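Local coordinates for protein agglutinin (Rhizoctonia solani, PDB 4G9M) that is a fungal lectin that binds carbohydrate and probably agglutinates cells, and assembles as a domain-swapped dimer, at residues H106-L111 with Y126-A131. Sequence-based numbering, arbitrary orientation.
Sequences HRLFVL and YYNNNA
Val110 and Tyr127 pair backbone to backbone in both directions, and the way each peptide group finds its partner illustrates how an antiparallel hairpin satisfies its polar atoms. Val110 N gives an almost straight hydrogen bond (175° at the hydrogen) to Tyr127 O at 3.0 Å, while the return bond, from Tyr127 N to Val110 O, is more bent. Two residues along, Asn129 N donates to Leu108 O at 2.8 Å; the same oxygen also receives a CA-H...O contact from Asn128 CA. In the intervening non-hydrogen-bonded pair, Phe109 with Asn128, the N-H groups turn away from the partner strand: Asn128 N is taken by Asn77 OD1, and Phe109 N closes the type I turn that begins at His106 by donating to His106 O; the Phe109 backbone also bonds to Ala103. These strands, 109-113 and 122-128, form a hairpin of the beta-trefoil, the fold of ricin-type lectins, and the N-to-C directions of their short segments, 109-111 and 126-128, differ by 130°, well off exact antiparallel. On one side of the hairpin the side chains of Leu111 and Tyr126 lie alongside each other, CD1 of the leucine 3.7 Å from CE1 of the ring, and the phenol oxygen beyond is hydrogen-bonded to Gly70 O. On the face carrying Val110 and Tyr127, the valine's CG1 comes 3.6 Å from Asn129 CG, the two side chains crossing at a slant. With CG anti to the backbone N (chi1 -171°), the Asn129 amide lies against the Val110 methyls and has work at both ends: OD1 accepts from Ala131 N at 3.0 Å, closing an Asx turn, with the donor well above the carbonyl plane, and ND2 donates to Asn56 OD1 of the second subunit. Asn128 ND2, in turn, gives a hydrogen bond to Asn130 OD1 at 3.0 Å.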
ATOM      1  N   HIS B 106      -0.787  12.030   8.595  1.00 23.82           N
ATOM      2  CA  HIS B 106       0.420  12.074   9.413  1.00 23.25           C
ATOM      3  C   HIS B 106       1.300  10.897   9.005  1.00 21.61           C
ATOM      4  O   HIS B 106       1.464   9.960   9.776  1.00 21.64           O
ATOM      5  CB  HIS B 106       0.058  11.927  10.894  1.00 27.67           C
ATOM      6  CG  HIS B 106      -0.936  12.938  11.383  1.00 30.87           C
ATOM      7  ND1 HIS B 106      -2.289  12.836  11.135  1.00 34.81           N
ATOM      8  CD2 HIS B 106      -0.769  14.073  12.100  1.00 30.21           C
ATOM      9  CE1 HIS B 106      -2.911  13.863  11.682  1.00 32.78           C
ATOM     10  NE2 HIS B 106      -2.014  14.628  12.277  1.00 35.48           N
ATOM     11  N   ARG B 107       1.878  10.953   7.806  1.00 20.68           N
ATOM     12  CA  ARG B 107       2.377   9.743   7.145  1.00 21.98           C
ATOM     13  C   ARG B 107       3.669   9.164   7.721  1.00 23.31           C
ATOM     14  O   ARG B 107       4.093   8.076   7.319  1.00 25.66           O
ATOM     15  CB  ARG B 107       2.554   9.978   5.639  1.00 21.40           C
ATOM     16  CG  ARG B 107       1.247  10.185   4.893  1.00 25.90           C
ATOM     17  CD  ARG B 107       1.449  10.139   3.391  1.00 32.91           C
ATOM     18  NE  ARG B 107       0.234  10.523   2.675  1.00 38.90           N
ATOM     19  CZ  ARG B 107       0.038  10.332   1.373  1.00 46.13           C
ATOM     20  NH1 ARG B 107       0.971   9.743   0.639  1.00 40.23           N
ATOM     21  NH2 ARG B 107      -1.098  10.720   0.808  1.00 51.60           N
ATOM     22  N   LEU B 108       4.309   9.888   8.635  1.00 21.55           N
ATOM     23  CA  LEU B 108       5.462   9.338   9.337  1.00 18.44           C
ATOM     24  C   LEU B 108       5.004   8.323  10.377  1.00 16.51           C
ATOM     25  O   LEU B 108       5.822   7.566  10.896  1.00 24.15           O
ATOM     26  CB  LEU B 108       6.274  10.437  10.041  1.00 20.84           C
ATOM     27  CG  LEU B 108       7.158  11.371   9.211  1.00 28.11           C
ATOM     28  CD1 LEU B 108       7.852  12.358  10.135  1.00 30.50           C
ATOM     29  CD2 LEU B 108       8.182  10.599   8.392  1.00 36.04           C
ATOM     30  N   PHE B 109       3.700   8.315  10.670  1.00 18.99           N
ATOM     31  CA  PHE B 109       3.160   7.470  11.738  1.00 17.30           C
ATOM     32  C   PHE B 109       2.368   6.280  11.241  1.00 17.40           C
ATOM     33  O   PHE B 109       1.527   6.412  10.347  1.00 23.57           O
ATOM     34  CB  PHE B 109       2.322   8.298  12.710  1.00 19.06           C
ATOM     35  CG  PHE B 109       3.130   9.331  13.439  1.00 18.34           C
ATOM     36  CD1 PHE B 109       3.836   8.999  14.585  1.00 23.53           C
ATOM     37  CD2 PHE B 109       3.226  10.615  12.946  1.00 17.59           C
ATOM     38  CE1 PHE B 109       4.609   9.946  15.240  1.00 24.45           C
ATOM     39  CE2 PHE B 109       4.003  11.577  13.595  1.00 21.82           C
ATOM     40  CZ  PHE B 109       4.694  11.231  14.745  1.00 21.78           C
ATOM     41  N   VAL B 110       2.636   5.125  11.854  1.00 16.06           N
ATOM     42  CA  VAL B 110       1.913   3.889  11.561  1.00 16.11           C
ATOM     43  C   VAL B 110       1.349   3.251  12.828  1.00 21.32           C
ATOM     44  O   VAL B 110       1.806   3.549  13.929  1.00 17.26           O
ATOM     45  CB  VAL B 110       2.804   2.848  10.843  1.00 19.98           C
ATOM     46  CG1 VAL B 110       3.145   3.313   9.413  1.00 17.76           C
ATOM     47  CG2 VAL B 110       4.054   2.536  11.649  1.00 16.10           C
ATOM     48  N   LEU B 111       0.369   2.361  12.656  1.00 18.78           N
ATOM     49  CA  LEU B 111      -0.159   1.559  13.753  1.00 17.22           C
ATOM     50  C   LEU B 111       0.914   0.592  14.223  1.00 21.74           C
ATOM     51  O   LEU B 111       1.489  -0.152  13.426  1.00 19.13           O
ATOM     52  CB  LEU B 111      -1.407   0.779  13.329  1.00 17.26           C
ATOM     53  CG  LEU B 111      -2.759   1.436  13.635  1.00 21.00           C
ATOM     54  CD1 LEU B 111      -2.830   2.823  13.071  1.00 21.78           C
ATOM     55  CD2 LEU B 111      -3.908   0.581  13.109  1.00 19.23           C
ATOM     56  N   TYR B 126       0.223   4.981  17.845  1.00 15.92           N
ATOM     57  CA  TYR B 126       0.836   5.618  16.669  1.00 13.90           C
ATOM     58  C   TYR B 126       2.315   5.716  16.948  1.00 15.37           C
ATOM     59  O   TYR B 126       2.713   6.041  18.073  1.00 18.81           O
ATOM     60  CB  TYR B 126       0.239   7.016  16.393  1.00 17.81           C
ATOM     61  CG  TYR B 126      -1.189   6.890  15.929  1.00 13.55           C
ATOM     62  CD1 TYR B 126      -1.482   6.562  14.620  1.00 15.65           C
ATOM     63  CD2 TYR B 126      -2.241   7.024  16.820  1.00 16.59           C
ATOM     64  CE1 TYR B 126      -2.805   6.383  14.201  1.00 19.07           C
ATOM     65  CE2 TYR B 126      -3.572   6.848  16.400  1.00 15.85           C
ATOM     66  CZ  TYR B 126      -3.836   6.529  15.106  1.00 17.50           C
ATOM     67  OH  TYR B 126      -5.152   6.337  14.693  1.00 20.61           O
ATOM     68  N   TYR B 127       3.148   5.427  15.955  1.00 17.95           N
ATOM     69  CA  TYR B 127       4.595   5.475  16.198  1.00 16.86           C
ATOM     70  C   TYR B 127       5.320   5.658  14.884  1.00 15.56           C
ATOM     71  O   TYR B 127       4.857   5.198  13.845  1.00 18.45           O
ATOM     72  CB  TYR B 127       5.059   4.177  16.848  1.00 18.34           C
ATOM     73  CG  TYR B 127       6.295   4.213  17.742  1.00 15.96           C
ATOM     74  CD1 TYR B 127       6.336   4.977  18.918  1.00 16.88           C
ATOM     75  CD2 TYR B 127       7.385   3.396  17.465  1.00 20.64           C
ATOM     76  CE1 TYR B 127       7.446   4.952  19.759  1.00 16.24           C
ATOM     77  CE2 TYR B 127       8.500   3.363  18.308  1.00 17.49           C
ATOM     78  CZ  TYR B 127       8.530   4.146  19.444  1.00 14.07           C
ATOM     79  OH  TYR B 127       9.622   4.085  20.278  1.00 18.60           O
ATOM     80  N   ASN B 128       6.469   6.315  14.934  1.00 18.01           N
ATOM     81  CA  ASN B 128       7.272   6.545  13.733  1.00 16.33           C
ATOM     82  C   ASN B 128       7.504   5.246  12.981  1.00 18.02           C
ATOM     83  O   ASN B 128       7.863   4.234  13.584  1.00 19.34           O
ATOM     84  CB  ASN B 128       8.619   7.167  14.127  1.00 18.57           C
ATOM     85  CG  ASN B 128       9.408   7.646  12.929  1.00 21.97           C
ATOM     86  OD1 ASN B 128       9.118   8.701  12.371  1.00 25.13           O
ATOM     87  ND2 ASN B 128      10.414   6.878  12.532  1.00 22.57           N
ATOM     88  N   ASN B 129       7.291   5.274  11.669  1.00 19.59           N
ATOM     89  CA  ASN B 129       7.423   4.075  10.860  1.00 20.63           C
ATOM     90  C   ASN B 129       8.896   3.743  10.713  1.00 18.99           C
ATOM     91  O   ASN B 129       9.641   4.438  10.020  1.00 27.07           O
ATOM     92  CB  ASN B 129       6.767   4.261   9.481  1.00 21.25           C
ATOM     93  CG  ASN B 129       6.687   2.965   8.685  1.00 19.80           C
ATOM     94  OD1 ASN B 129       7.002   1.888   9.193  1.00 21.87           O
ATOM     95  ND2 ASN B 129       6.247   3.066   7.422  1.00 21.41           N
ATOM     96  N   ASN B 130       9.304   2.664  11.372  1.00 18.54           N
ATOM     97  CA  ASN B 130      10.664   2.153  11.270  1.00 19.01           C
ATOM     98  C   ASN B 130      10.690   0.855  10.487  1.00 19.97           C
ATOM     99  O   ASN B 130      11.745   0.232  10.341  1.00 24.39           O
ATOM    100  CB  ASN B 130      11.216   1.904  12.661  1.00 16.59           C
ATOM    101  CG  ASN B 130      11.254   3.171  13.495  1.00 20.79           C
ATOM    102  OD1 ASN B 130      11.669   4.220  13.003  1.00 17.62           O
ATOM    103  ND2 ASN B 130      10.771   3.096  14.736  1.00 18.32           N
ATOM    104  N   ALA B 131       9.518   0.458  10.000  1.00 19.22           N
ATOM    105  CA  ALA B 131       9.325  -0.827   9.334  1.00 17.39           C
ATOM    106  C   ALA B 131       9.891  -2.001  10.125  1.00 18.95           C
ATOM    107  O   ALA B 131      10.509  -2.903   9.566  1.00 21.92           O
ATOM    108  CB  ALA B 131       9.874  -0.805   7.918  1.00 26.17           C
TER